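Local coordinates for putative glycosyltransferase (Mannosyltransferase) involved in glycosylating the PBCV-1 major capsid protein (Paramecium bursaria Chlorella virus 1, PDB 2P6W) that probably transfers a sugar from a nucleotide donor during glycosylation of the viral major capsid protein, this chain being its manganese-binding N-terminal GT-A domain, at residues I8-G13 and E31-H36; P47-E52 and L141-P146; Q64-K69 and E74-L79; L132-I137 and E159-R164. One frame throughout, in Å; residues are numbered along the deposited sequence.

Interaction 1: residues I8-G13 and E31-H36; sequences ITILSG and EYCSIH
Ile10, on the strand 8-13, meets Cys33 and Tyr32 of the helix 20-36, and the tight part of the contact is the sulfur. Cys33 SG lies 3.7 Å from Ile10 CD1 and 3.8 Å from Ile10 CB, so it runs alongside the CG1 branch rather than touching its end alone. CG1 is anti to the carbonyl carbon, beside the backbone N (chi1 -55°), and the chain runs on extended, which carries CD1 on to the tyrosine. There the fit is slacker: Ile10 CD1 stops 4.1 Å from Tyr32 CD2, at the ring edge and near its plane. One face of the same ring is taken by His36 CD2, while the hydroxyl bonds to Lys92 O. The loose side is the outward one, where exposed Ser34 turns its OG back to Glu31 O. No hydrogen bond links the two segments. Strand and helix, the first two elements of a beta-alpha-beta unit, are therefore joined here by purely apolar packing, with the polar groups served by other partners.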
loop_
_atom_site.group_PDB
_atom_site.type_symbol
_atom_site.label_atom_id
_atom_site.label_comp_id
_atom_site.label_asym_id
_atom_site.label_seq_id
_atom_site.Cartn_x
_atom_site.Cartn_y
_atom_site.Cartn_z
ATOM N N ILE A 8 -0.439 -10.225 10.359
ATOM C CA ILE A 8 -0.462 -9.146 9.365
ATOM C C ILE A 8 -1.609 -8.186 9.649
ATOM O O ILE A 8 -2.724 -8.630 9.931
ATOM C CB ILE A 8 -0.612 -9.733 7.958
ATOM C CG1 ILE A 8 0.643 -10.524 7.594
ATOM C CG2 ILE A 8 -0.904 -8.627 6.895
ATOM C CD1 ILE A 8 0.445 -11.493 6.423
ATOM N N THR A 9 -1.331 -6.879 9.570
ATOM C CA THR A 9 -2.361 -5.848 9.653
ATOM C C THR A 9 -2.366 -5.107 8.332
ATOM O O THR A 9 -1.347 -4.524 7.949
ATOM C CB THR A 9 -2.054 -4.839 10.777
ATOM O OG1 THR A 9 -2.162 -5.504 12.043
ATOM C CG2 THR A 9 -3.009 -3.632 10.749
ATOM N N ILE A 10 -3.485 -5.157 7.623
ATOM C CA ILE A 10 -3.620 -4.365 6.412
ATOM C C ILE A 10 -4.180 -3.027 6.828
ATOM O O ILE A 10 -5.105 -2.969 7.644
ATOM C CB ILE A 10 -4.529 -5.050 5.368
ATOM C CG1 ILE A 10 -3.990 -6.459 5.090
ATOM C CG2 ILE A 10 -4.638 -4.182 4.082
ATOM C CD1 ILE A 10 -4.678 -7.212 3.984
ATOM N N LEU A 11 -3.616 -1.966 6.268
ATOM C CA LEU A 11 -4.099 -0.617 6.566
ATOM C C LEU A 11 -4.312 0.178 5.295
ATOM O O LEU A 11 -3.629 -0.013 4.285
ATOM C CB LEU A 11 -3.171 0.141 7.528
ATOM C CG LEU A 11 -1.732 0.350 7.057
ATOM C CD1 LEU A 11 -1.211 1.706 7.493
ATOM C CD2 LEU A 11 -0.833 -0.739 7.598
ATOM N N SER A 12 -5.273 1.096 5.376
ATOM C CA SER A 12 -5.565 2.000 4.277
ATOM C C SER A 12 -6.332 3.161 4.854
ATOM O O SER A 12 -6.412 3.314 6.091
ATOM C CB SER A 12 -6.398 1.289 3.204
ATOM O OG SER A 12 -6.509 2.068 2.010
ATOM N N GLY A 13 -6.919 3.967 3.979
ATOM C CA GLY A 13 -7.754 5.073 4.446
ATOM C C GLY A 13 -8.239 5.867 3.274
ATOM O O GLY A 13 -7.677 5.766 2.180
ATOM N N GLU A 31 -13.247 -7.506 3.947
ATOM C CA GLU A 31 -13.724 -8.872 3.789
ATOM C C GLU A 31 -12.528 -9.801 3.735
ATOM O O GLU A 31 -12.492 -10.843 4.393
ATOM C CB GLU A 31 -14.523 -9.041 2.493
ATOM C CG GLU A 31 -14.993 -10.480 2.311
ATOM C CD GLU A 31 -15.428 -10.806 0.898
ATOM O OE1 GLU A 31 -15.226 -9.971 -0.022
ATOM O OE2 GLU A 31 -15.966 -11.926 0.712
ATOM N N TYR A 32 -11.543 -9.411 2.928
ATOM C CA TYR A 32 -10.351 -10.238 2.780
ATOM C C TYR A 32 -9.666 -10.484 4.135
ATOM O O TYR A 32 -9.267 -11.612 4.459
ATOM C CB TYR A 32 -9.402 -9.581 1.777
ATOM C CG TYR A 32 -8.152 -10.397 1.525
ATOM C CD1 TYR A 32 -8.205 -11.582 0.781
ATOM C CD2 TYR A 32 -6.914 -9.975 2.030
ATOM C CE1 TYR A 32 -7.050 -12.345 0.557
ATOM C CE2 TYR A 32 -5.768 -10.725 1.824
ATOM C CZ TYR A 32 -5.836 -11.912 1.089
ATOM O OH TYR A 32 -4.692 -12.658 0.890
ATOM N N CYS A 33 -9.536 -9.436 4.944
ATOM C CA CYS A 33 -8.951 -9.585 6.270
ATOM C C CYS A 33 -9.732 -10.572 7.144
ATOM O O CYS A 33 -9.138 -11.396 7.839
ATOM C CB CYS A 33 -8.847 -8.237 6.959
ATOM S SG CYS A 33 -7.582 -7.187 6.199
ATOM N N SER A 34 -11.062 -10.500 7.071
ATOM C CA SER A 34 -11.915 -11.388 7.863
ATOM C C SER A 34 -11.703 -12.858 7.468
ATOM O O SER A 34 -11.720 -13.748 8.325
ATOM C CB SER A 34 -13.392 -10.988 7.724
ATOM O OG SER A 34 -13.933 -11.420 6.484
ATOM N N ILE A 35 -11.490 -13.103 6.174
ATOM C CA ILE A 35 -11.294 -14.472 5.682
ATOM C C ILE A 35 -10.033 -15.136 6.247
ATOM O O ILE A 35 -10.040 -16.335 6.586
ATOM C CB ILE A 35 -11.340 -14.531 4.135
ATOM C CG1 ILE A 35 -12.751 -14.191 3.638
ATOM C CG2 ILE A 35 -10.919 -15.930 3.599
ATOM C CD1 ILE A 35 -12.865 -13.926 2.143
ATOM N N HIS A 36 -8.963 -14.355 6.385
ATOM C CA HIS A 36 -7.664 -14.908 6.738
ATOM C C HIS A 36 -7.205 -14.563 8.140
ATOM O O HIS A 36 -6.126 -14.982 8.553
ATOM C CB HIS A 36 -6.623 -14.469 5.706
ATOM C CG HIS A 36 -6.997 -14.867 4.327
ATOM N ND1 HIS A 36 -6.851 -16.161 3.867
ATOM C CD2 HIS A 36 -7.618 -14.180 3.341
ATOM C CE1 HIS A 36 -7.325 -16.237 2.635
ATOM N NE2 HIS A 36 -7.798 -15.050 2.294
#

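Interaction 2: residues P47-E52 and L141-P146; sequences PLETEE and LRNEAP
Glu49 and Arg142 form a salt bridge between two surface loops. Along 47-52, Pro47 comes first and packs on Leu55 and Arg58, tying the start of the loop to the helix 52-57 and the residues after it. Glu49 follows and carries the contact. Its chain, extended beyond CG, carries the carboxylate to the guanidinium edge, and the two side chains cross at about a right angle. Arg142 grips it side-on with two nitrogens: NE donates to Glu49 OE1 at 3.1 Å and 164°, and NH2 to Glu49 OE2 at 2.9 Å and 148°. A weak third bond joins NE to OE2. The pairing is not flat, because the two planes are 43° apart; OE2 uses its syn lone pair, whereas OE1 is approached on its syn side but well out of the carboxylate plane. Asn143 OD1 sits 3.4 Å from Glu49 OE1, two acceptors side by side without a bond. Further on, Glu51 occupies the N-cap position of the helix 52-57, and Glu52, in its first turn, reaches Tyr152 OH. Arg142 belongs to a type I turn from Leu141 to Glu144. Its NH1 bonds to Trp139 O, and the group also makes a cation-pi contact with Trp139. The bridge thus links the loop between the strand 39-43 and the helix 52-57 with the loop between the helices 132-140 and 153-164.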
loop_
_atom_site.group_PDB
_atom_site.type_symbol
_atom_site.label_atom_id
_atom_site.label_comp_id
_atom_site.label_asym_id
_atom_site.label_seq_id
_atom_site.Cartn_x
_atom_site.Cartn_y
_atom_site.Cartn_z
ATOM N N PRO A 47 -7.603 14.653 6.489
ATOM C CA PRO A 47 -6.225 15.075 6.744
ATOM C C PRO A 47 -6.177 16.545 7.132
ATOM O O PRO A 47 -6.937 17.352 6.585
ATOM C CB PRO A 47 -5.529 14.859 5.398
ATOM C CG PRO A 47 -6.421 13.918 4.635
ATOM C CD PRO A 47 -7.797 14.184 5.103
ATOM N N LEU A 48 -5.300 16.878 8.077
ATOM C CA LEU A 48 -5.065 18.267 8.460
ATOM C C LEU A 48 -4.214 18.996 7.430
ATOM O O LEU A 48 -4.352 20.217 7.257
ATOM C CB LEU A 48 -4.384 18.351 9.827
ATOM C CG LEU A 48 -5.191 18.001 11.081
ATOM C CD1 LEU A 48 -4.326 18.275 12.301
ATOM C CD2 LEU A 48 -6.510 18.784 11.173
ATOM N N GLU A 49 -3.314 18.249 6.777
ATOM C CA GLU A 49 -2.450 18.789 5.725
ATOM C C GLU A 49 -2.960 18.258 4.392
ATOM O O GLU A 49 -2.849 17.066 4.114
ATOM C CB GLU A 49 -0.987 18.383 5.953
ATOM C CG GLU A 49 -0.414 18.943 7.243
ATOM C CD GLU A 49 0.985 18.456 7.555
ATOM O OE1 GLU A 49 1.866 18.561 6.682
ATOM O OE2 GLU A 49 1.198 17.999 8.696
ATOM N N THR A 50 -3.530 19.144 3.579
ATOM C CA THR A 50 -4.279 18.721 2.397
ATOM C C THR A 50 -3.578 18.935 1.052
ATOM O O THR A 50 -4.160 18.625 0.004
ATOM C CB THR A 50 -5.649 19.423 2.327
ATOM O OG1 THR A 50 -5.456 20.831 2.479
ATOM C CG2 THR A 50 -6.580 18.903 3.421
ATOM N N GLU A 51 -2.355 19.457 1.070
ATOM C CA GLU A 51 -1.564 19.570 -0.166
ATOM C C GLU A 51 -1.180 18.188 -0.714
ATOM O O GLU A 51 -1.046 17.218 0.044
ATOM C CB GLU A 51 -0.302 20.415 0.053
ATOM C CG GLU A 51 -0.558 21.910 0.266
ATOM C CD GLU A 51 0.726 22.667 0.557
ATOM O OE1 GLU A 51 1.438 23.040 -0.402
ATOM O OE2 GLU A 51 1.027 22.893 1.754
ATOM N N GLU A 52 -1.001 18.115 -2.031
ATOM C CA GLU A 52 -0.712 16.850 -2.713
ATOM C C GLU A 52 0.421 16.052 -2.053
ATOM O O GLU A 52 0.271 14.854 -1.795
ATOM C CB GLU A 52 -0.399 17.096 -4.193
ATOM C CG GLU A 52 -0.104 15.823 -4.991
ATOM C CD GLU A 52 0.148 16.111 -6.461
ATOM O OE1 GLU A 52 -0.839 16.389 -7.179
ATOM O OE2 GLU A 52 1.325 16.063 -6.897
ATOM N N LEU A 141 9.825 13.765 6.969
ATOM C CA LEU A 141 10.538 14.352 5.825
ATOM C C LEU A 141 9.577 15.004 4.836
ATOM O O LEU A 141 10.008 15.555 3.824
ATOM C CB LEU A 141 11.390 13.298 5.109
ATOM C CG LEU A 141 12.611 12.823 5.890
ATOM C CD1 LEU A 141 13.187 11.626 5.204
ATOM C CD2 LEU A 141 13.659 13.925 6.015
ATOM N N ARG A 142 8.279 14.948 5.130
ATOM C CA ARG A 142 7.258 15.384 4.158
ATOM C C ARG A 142 7.381 16.812 3.699
ATOM O O ARG A 142 6.931 17.141 2.596
ATOM C CB ARG A 142 5.841 15.145 4.690
ATOM C CG ARG A 142 5.473 16.010 5.887
ATOM C CD ARG A 142 4.194 15.514 6.505
ATOM N NE ARG A 142 3.733 16.334 7.626
ATOM C CZ ARG A 142 4.210 16.262 8.870
ATOM N NH1 ARG A 142 5.205 15.426 9.172
ATOM N NH2 ARG A 142 3.697 17.045 9.815
ATOM N N ASN A 143 7.952 17.657 4.543
ATOM C CA ASN A 143 8.029 19.080 4.210
ATOM C C ASN A 143 9.451 19.583 3.984
ATOM O O ASN A 143 9.728 20.779 4.127
ATOM C CB ASN A 143 7.309 19.927 5.263
ATOM C CG ASN A 143 5.789 19.863 5.140
ATOM O OD1 ASN A 143 5.092 19.558 6.111
ATOM N ND2 ASN A 143 5.269 20.179 3.957
ATOM N N GLU A 144 10.338 18.666 3.627
ATOM C CA GLU A 144 11.734 18.977 3.379
ATOM C C GLU A 144 12.098 18.555 1.952
ATOM O O GLU A 144 11.831 17.420 1.557
ATOM C CB GLU A 144 12.575 18.210 4.410
ATOM C CG GLU A 144 14.066 18.353 4.319
ATOM C CD GLU A 144 14.782 17.669 5.479
ATOM O OE1 GLU A 144 14.177 17.546 6.575
ATOM O OE2 GLU A 144 15.951 17.265 5.299
ATOM N N ALA A 145 12.669 19.477 1.170
ATOM C CA ALA A 145 13.192 19.140 -0.159
ATOM C C ALA A 145 14.371 18.182 0.028
ATOM O O ALA A 145 15.144 18.355 0.974
ATOM C CB ALA A 145 13.653 20.389 -0.888
ATOM N N PRO A 146 14.538 17.200 -0.883
ATOM C CA PRO A 146 13.756 16.938 -2.081
ATOM C C PRO A 146 12.591 15.982 -1.854
ATOM O O PRO A 146 11.908 15.616 -2.811
ATOM C CB PRO A 146 14.764 16.233 -2.981
ATOM C CG PRO A 146 15.603 15.442 -2.010
ATOM C CD PRO A 146 15.682 16.262 -0.762
#

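Interaction 3: residues Q64-K69 and E74-L79; sequences QQAAEK and EWFLWL
Phe76 points from the strand 75-79 to Ala66 and Ala67 on the helix 59-69, a helix-on-sheet contact inside the alpha/beta core of a GT-A domain. The phenylalanine supplies all the reach. With CG anti to the carbonyl carbon (chi1 -67°) and the ring turned across that bond (chi2 -87°), the CD1, CE1 and CZ side of the ring is delivered to the helix. Both partners are alanines, so the ring comes right up to the backbone: Phe76 CE1 lies 3.6 Å from Ala67 N and 3.9 Å from Ala66 C. The two methyls take different parts of it. Ala66 CB, aimed at the strand, meets Phe76 CD1 and CE1 at the looser distance of 4.1 Å, while Ala67 CB serves the far end of the ring. Packing alone holds this join, since no hydrogen bond passes between the segments. Leu11 of the neighbouring strand 8-13 also touches Phe76, and Ala66 packs in addition on Tyr41. Just beyond the strand comes Asp80, a manganese ligand; Trp78 NE1 bonds to its OD1. The closest approach between side chains across this contact is Ala67 CB to Phe76 CZ, 3.7 Å.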
loop_
_atom_site.group_PDB
_atom_site.type_symbol
_atom_site.label_atom_id
_atom_site.label_comp_id
_atom_site.label_asym_id
_atom_site.label_seq_id
_atom_site.Cartn_x
_atom_site.Cartn_y
_atom_site.Cartn_z
ATOM N N GLN A 64 1.352 4.425 12.139
ATOM C CA GLN A 64 1.403 4.514 13.598
ATOM C C GLN A 64 0.019 4.264 14.218
ATOM O O GLN A 64 -0.092 3.639 15.262
ATOM C CB GLN A 64 2.033 5.835 14.120
ATOM C CG GLN A 64 2.015 5.870 15.683
ATOM C CD GLN A 64 2.801 6.983 16.377
ATOM O OE1 GLN A 64 3.000 8.117 15.858
ATOM N NE2 GLN A 64 3.214 6.678 17.594
ATOM N N GLN A 65 -1.030 4.738 13.550
ATOM C CA GLN A 65 -2.402 4.491 14.001
ATOM C C GLN A 65 -2.651 2.995 14.068
ATOM O O GLN A 65 -3.201 2.487 15.057
ATOM C CB GLN A 65 -3.413 5.096 13.028
ATOM C CG GLN A 65 -3.367 6.612 12.864
ATOM C CD GLN A 65 -4.015 7.337 14.027
ATOM O OE1 GLN A 65 -3.456 7.389 15.122
ATOM N NE2 GLN A 65 -5.191 7.898 13.799
ATOM N N ALA A 66 -2.243 2.303 12.999
ATOM C CA ALA A 66 -2.410 0.842 12.911
ATOM C C ALA A 66 -1.598 0.096 13.968
ATOM O O ALA A 66 -2.062 -0.893 14.537
ATOM C CB ALA A 66 -2.028 0.356 11.521
ATOM N N ALA A 67 -0.377 0.559 14.209
ATOM C CA ALA A 67 0.485 -0.046 15.224
ATOM C C ALA A 67 -0.093 0.122 16.621
ATOM O O ALA A 67 0.001 -0.791 17.447
ATOM C CB ALA A 67 1.887 0.556 15.164
ATOM N N GLU A 68 -0.670 1.291 16.906
ATOM C CA GLU A 68 -1.296 1.487 18.214
ATOM C C GLU A 68 -2.498 0.562 18.413
ATOM O O GLU A 68 -2.690 -0.024 19.487
ATOM C CB GLU A 68 -1.712 2.938 18.391
ATOM C CG GLU A 68 -2.304 3.208 19.776
ATOM C CD GLU A 68 -2.509 4.674 20.055
ATOM O OE1 GLU A 68 -2.110 5.496 19.213
ATOM O OE2 GLU A 68 -3.087 5.004 21.121
ATOM N N LYS A 69 -3.296 0.418 17.362
ATOM C CA LYS A 69 -4.517 -0.382 17.449
ATOM C C LYS A 69 -4.170 -1.855 17.536
ATOM O O LYS A 69 -4.835 -2.615 18.268
ATOM C CB LYS A 69 -5.419 -0.089 16.245
ATOM C CG LYS A 69 -6.749 -0.832 16.203
ATOM C CD LYS A 69 -7.671 -0.465 17.339
ATOM C CE LYS A 69 -8.909 -1.363 17.343
ATOM N NZ LYS A 69 -9.710 -1.273 16.078
ATOM N N GLU A 74 3.244 -8.112 13.165
ATOM C CA GLU A 74 4.600 -8.339 12.668
ATOM C C GLU A 74 4.826 -7.648 11.336
ATOM O O GLU A 74 5.867 -7.026 11.135
ATOM C CB GLU A 74 4.872 -9.825 12.509
ATOM C CG GLU A 74 4.833 -10.580 13.818
ATOM C CD GLU A 74 4.975 -12.063 13.597
ATOM O OE1 GLU A 74 6.119 -12.489 13.330
ATOM O OE2 GLU A 74 3.945 -12.782 13.666
ATOM N N TRP A 75 3.854 -7.781 10.431
ATOM C CA TRP A 75 3.909 -7.112 9.126
ATOM C C TRP A 75 2.737 -6.173 8.922
ATOM O O TRP A 75 1.579 -6.586 9.073
ATOM C CB TRP A 75 3.893 -8.124 7.981
ATOM C CG TRP A 75 5.220 -8.788 7.792
ATOM C CD1 TRP A 75 5.586 -10.030 8.226
ATOM C CD2 TRP A 75 6.365 -8.237 7.141
ATOM N NE1 TRP A 75 6.891 -10.279 7.892
ATOM C CE2 TRP A 75 7.395 -9.202 7.217
ATOM C CE3 TRP A 75 6.627 -7.026 6.504
ATOM C CZ2 TRP A 75 8.661 -8.990 6.670
ATOM C CZ3 TRP A 75 7.907 -6.819 5.961
ATOM C CH2 TRP A 75 8.892 -7.793 6.053
ATOM N N PHE A 76 3.046 -4.927 8.574
ATOM C CA PHE A 76 2.032 -3.937 8.194
ATOM C C PHE A 76 1.994 -3.896 6.687
ATOM O O PHE A 76 3.038 -3.914 6.039
ATOM C CB PHE A 76 2.393 -2.551 8.730
ATOM C CG PHE A 76 2.344 -2.475 10.227
ATOM C CD1 PHE A 76 1.152 -2.169 10.883
ATOM C CD2 PHE A 76 3.488 -2.737 10.979
ATOM C CE1 PHE A 76 1.101 -2.120 12.265
ATOM C CE2 PHE A 76 3.441 -2.689 12.380
ATOM C CZ PHE A 76 2.237 -2.383 13.017
ATOM N N LEU A 77 0.791 -3.870 6.125
ATOM C CA LEU A 77 0.648 -3.827 4.675
ATOM C C LEU A 77 -0.199 -2.604 4.333
ATOM O O LEU A 77 -1.393 -2.584 4.614
ATOM C CB LEU A 77 -0.017 -5.122 4.168
ATOM C CG LEU A 77 -0.404 -5.135 2.688
ATOM C CD1 LEU A 77 0.809 -4.823 1.801
ATOM C CD2 LEU A 77 -1.015 -6.467 2.299
ATOM N N TRP A 78 0.425 -1.585 3.743
ATOM C CA TRP A 78 -0.309 -0.414 3.256
ATOM C C TRP A 78 -0.892 -0.711 1.877
ATOM O O TRP A 78 -0.152 -1.169 1.007
ATOM C CB TRP A 78 0.626 0.806 3.117
ATOM C CG TRP A 78 -0.066 1.890 2.361
ATOM C CD1 TRP A 78 0.034 2.168 1.024
ATOM C CD2 TRP A 78 -1.059 2.786 2.880
ATOM N NE1 TRP A 78 -0.825 3.189 0.684
ATOM C CE2 TRP A 78 -1.499 3.593 1.808
ATOM C CE3 TRP A 78 -1.616 2.991 4.152
ATOM C CZ2 TRP A 78 -2.480 4.584 1.965
ATOM C CZ3 TRP A 78 -2.585 3.992 4.313
ATOM C CH2 TRP A 78 -3.012 4.767 3.220
ATOM N N LEU A 79 -2.186 -0.434 1.684
ATOM C CA LEU A 79 -2.814 -0.449 0.355
ATOM C C LEU A 79 -3.461 0.897 0.082
ATOM O O LEU A 79 -4.258 1.387 0.910
ATOM C CB LEU A 79 -3.927 -1.506 0.297
ATOM C CG LEU A 79 -3.538 -2.947 0.599
ATOM C CD1 LEU A 79 -4.776 -3.832 0.487
ATOM C CD2 LEU A 79 -2.398 -3.468 -0.273
#

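Interaction 4: residues L132-I137 and E159-R164; sequences LEIEKI and EYVFPR
Ile134 and Val161 meet branch to branch where the helices 132-140 and 153-164 come together. The isoleucine offers its short arm: with CG1 anti to the carbonyl carbon (chi1 -65°), CG2 is the branch left anti to the backbone N, and this Ile134 CG2 reaches both methyls of Val161, CG2 at 3.7 Å and CG1 at 3.8 Å. It faces the fork of the valine, with the two chains set at a slant to each other. One turn along the first helix, Ile137 repeats the approach with its own CG2, which comes to 4.1 Å from Tyr160 CE2. This second meeting is looser and again slanting, and it lies toward the exposed side.

The tyrosine is held by more than the isoleucine. Arg164 turns back on Tyr160, so that NH1 stands 3.5 Å above the ring plane, over its centre, and also donates to Tyr160 O at 2.9 Å and 148°. Trp147 meets the same ring edge-to-face. On the buried side, Tyr107 of the strand 107-110 touches both Ile134 and Val161, which places the pair against the sheet. On the outer surface of the first helix, Lys136 NZ makes a salt bridge with Glu133 OE2. The second helix is irregular, with a wider pi-type turn at 159-161 and a kink at Pro163. Such apolar helix-helix packing beside a central mixed sheet fits the alpha/beta architecture of GT-A glycosyltransferases.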
loop_
_atom_site.group_PDB
_atom_site.type_symbol
_atom_site.label_atom_id
_atom_site.label_comp_id
_atom_site.label_asym_id
_atom_site.label_seq_id
_atom_site.Cartn_x
_atom_site.Cartn_y
_atom_site.Cartn_z
ATOM N N LEU A 132 8.847 0.580 12.065
ATOM C CA LEU A 132 7.909 1.647 12.440
ATOM C C LEU A 132 8.639 2.959 12.718
ATOM O O LEU A 132 8.141 4.031 12.361
ATOM C CB LEU A 132 7.090 1.255 13.662
ATOM C CG LEU A 132 5.976 0.251 13.402
ATOM C CD1 LEU A 132 5.407 -0.190 14.749
ATOM C CD2 LEU A 132 4.857 0.808 12.511
ATOM N N GLU A 133 9.823 2.882 13.318
ATOM C CA GLU A 133 10.561 4.119 13.620
ATOM C C GLU A 133 11.089 4.752 12.336
ATOM O O GLU A 133 11.233 5.976 12.237
ATOM C CB GLU A 133 11.680 3.819 14.615
ATOM C CG GLU A 133 11.124 3.556 16.009
ATOM C CD GLU A 133 10.606 4.822 16.649
ATOM O OE1 GLU A 133 11.350 5.828 16.657
ATOM O OE2 GLU A 133 9.456 4.803 17.141
ATOM N N ILE A 134 11.346 3.909 11.343
ATOM C CA ILE A 134 11.719 4.404 10.016
ATOM C C ILE A 134 10.571 5.149 9.363
ATOM O O ILE A 134 10.769 6.232 8.806
ATOM C CB ILE A 134 12.181 3.270 9.088
ATOM C CG1 ILE A 134 13.479 2.663 9.640
ATOM C CG2 ILE A 134 12.349 3.803 7.662
ATOM C CD1 ILE A 134 14.021 1.482 8.831
ATOM N N GLU A 135 9.368 4.580 9.437
ATOM C CA GLU A 135 8.205 5.267 8.871
ATOM C C GLU A 135 7.975 6.623 9.552
ATOM O O GLU A 135 7.536 7.583 8.920
ATOM C CB GLU A 135 6.975 4.393 8.980
ATOM C CG GLU A 135 7.035 3.208 8.018
ATOM C CD GLU A 135 6.771 3.644 6.581
ATOM O OE1 GLU A 135 5.820 4.415 6.356
ATOM O OE2 GLU A 135 7.505 3.229 5.667
ATOM N N LYS A 136 8.268 6.699 10.846
ATOM C CA LYS A 136 8.180 7.971 11.541
ATOM C C LYS A 136 9.097 9.007 10.892
ATOM O O LYS A 136 8.711 10.171 10.731
ATOM C CB LYS A 136 8.532 7.833 13.024
ATOM C CG LYS A 136 7.446 7.223 13.874
ATOM C CD LYS A 136 7.822 7.292 15.359
ATOM C CE LYS A 136 6.848 6.537 16.257
ATOM N NZ LYS A 136 7.304 6.640 17.682
ATOM N N ILE A 137 10.297 8.578 10.502
ATOM C CA ILE A 137 11.210 9.472 9.803
ATOM C C ILE A 137 10.682 9.846 8.418
ATOM O O ILE A 137 10.727 11.017 8.025
ATOM C CB ILE A 137 12.638 8.865 9.705
ATOM C CG1 ILE A 137 13.220 8.651 11.107
ATOM C CG2 ILE A 137 13.531 9.771 8.899
ATOM C CD1 ILE A 137 13.373 9.918 11.902
ATOM N N GLU A 159 14.929 6.371 -2.175
ATOM C CA GLU A 159 16.162 7.169 -2.214
ATOM C C GLU A 159 16.703 7.628 -0.863
ATOM O O GLU A 159 17.897 8.011 -0.773
ATOM C CB GLU A 159 15.978 8.375 -3.121
ATOM C CG GLU A 159 15.719 8.006 -4.590
ATOM C CD GLU A 159 15.574 9.218 -5.486
ATOM O OE1 GLU A 159 16.294 10.215 -5.254
ATOM O OE2 GLU A 159 14.726 9.182 -6.412
ATOM N N TYR A 160 15.849 7.632 0.164
ATOM C CA TYR A 160 16.299 7.966 1.513
ATOM C C TYR A 160 16.423 6.701 2.374
ATOM O O TYR A 160 17.462 6.460 2.993
ATOM C CB TYR A 160 15.363 8.981 2.182
ATOM C CG TYR A 160 15.927 9.565 3.446
ATOM C CD1 TYR A 160 16.665 10.743 3.412
ATOM C CD2 TYR A 160 15.731 8.936 4.674
ATOM C CE1 TYR A 160 17.199 11.272 4.568
ATOM C CE2 TYR A 160 16.258 9.459 5.839
ATOM C CZ TYR A 160 16.987 10.624 5.784
ATOM O OH TYR A 160 17.523 11.161 6.938
ATOM N N VAL A 161 15.368 5.891 2.405
ATOM C CA VAL A 161 15.369 4.736 3.314
ATOM C C VAL A 161 16.276 3.624 2.811
ATOM O O VAL A 161 17.162 3.141 3.529
ATOM C CB VAL A 161 13.942 4.174 3.555
ATOM C CG1 VAL A 161 13.994 2.903 4.383
ATOM C CG2 VAL A 161 13.088 5.221 4.280
ATOM N N PHE A 162 16.054 3.212 1.565
ATOM C CA PHE A 162 16.767 2.039 1.062
ATOM C C PHE A 162 18.309 2.134 1.185
ATOM O O PHE A 162 18.945 1.171 1.632
ATOM C CB PHE A 162 16.340 1.706 -0.375
ATOM C CG PHE A 162 15.004 1.000 -0.482
ATOM C CD1 PHE A 162 14.200 0.769 0.641
ATOM C CD2 PHE A 162 14.530 0.611 -1.739
ATOM C CE1 PHE A 162 12.950 0.123 0.507
ATOM C CE2 PHE A 162 13.299 -0.019 -1.867
ATOM C CZ PHE A 162 12.520 -0.272 -0.752
ATOM N N PRO A 163 18.917 3.278 0.803
ATOM C CA PRO A 163 20.379 3.368 0.965
ATOM C C PRO A 163 20.871 3.150 2.380
ATOM O O PRO A 163 22.019 2.729 2.568
ATOM C CB PRO A 163 20.695 4.790 0.511
ATOM C CG PRO A 163 19.625 5.113 -0.456
ATOM C CD PRO A 163 18.385 4.487 0.147
ATOM N N ARG A 164 20.009 3.403 3.361
ATOM C CA ARG A 164 20.410 3.333 4.758
ATOM C C ARG A 164 20.183 1.964 5.392
ATOM O O ARG A 164 20.622 1.737 6.530
ATOM C CB ARG A 164 19.670 4.418 5.550
ATOM C CG ARG A 164 20.157 5.861 5.287
ATOM C CD ARG A 164 19.198 6.887 5.891
ATOM N NE ARG A 164 19.772 8.233 5.855
ATOM C CZ ARG A 164 19.909 8.964 4.753
ATOM N NH1 ARG A 164 19.490 8.501 3.581
ATOM N NH2 ARG A 164 20.477 10.170 4.817
#

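How the interactions relate
Interactions 1 and 3 are joined through neighbouring parallel strands: Leu11 N lies 2.8 Å from Leu77 O, and Ser12 OG lies 2.6 Å from Leu79 O, both probable hydrogen bonds. Interaction 3 touches interaction 4 where Leu132 packs on Ala67 and Phe76, and interaction 4 touches interaction 2 through Leu141 CD1 and Tyr160 CD2, 3.7 Å apart. Interactions 1 and 2 lie on opposite sides of the chain's centre, with their own centres 27 Å apart. The strands of interactions 1 and 3 lead toward the donor site: Gly13 belongs to the UDP site, which holds no nucleotide here, and Asp80, Asp82 and His195 hold the manganese, about 13 Å from the Ile10 side chain.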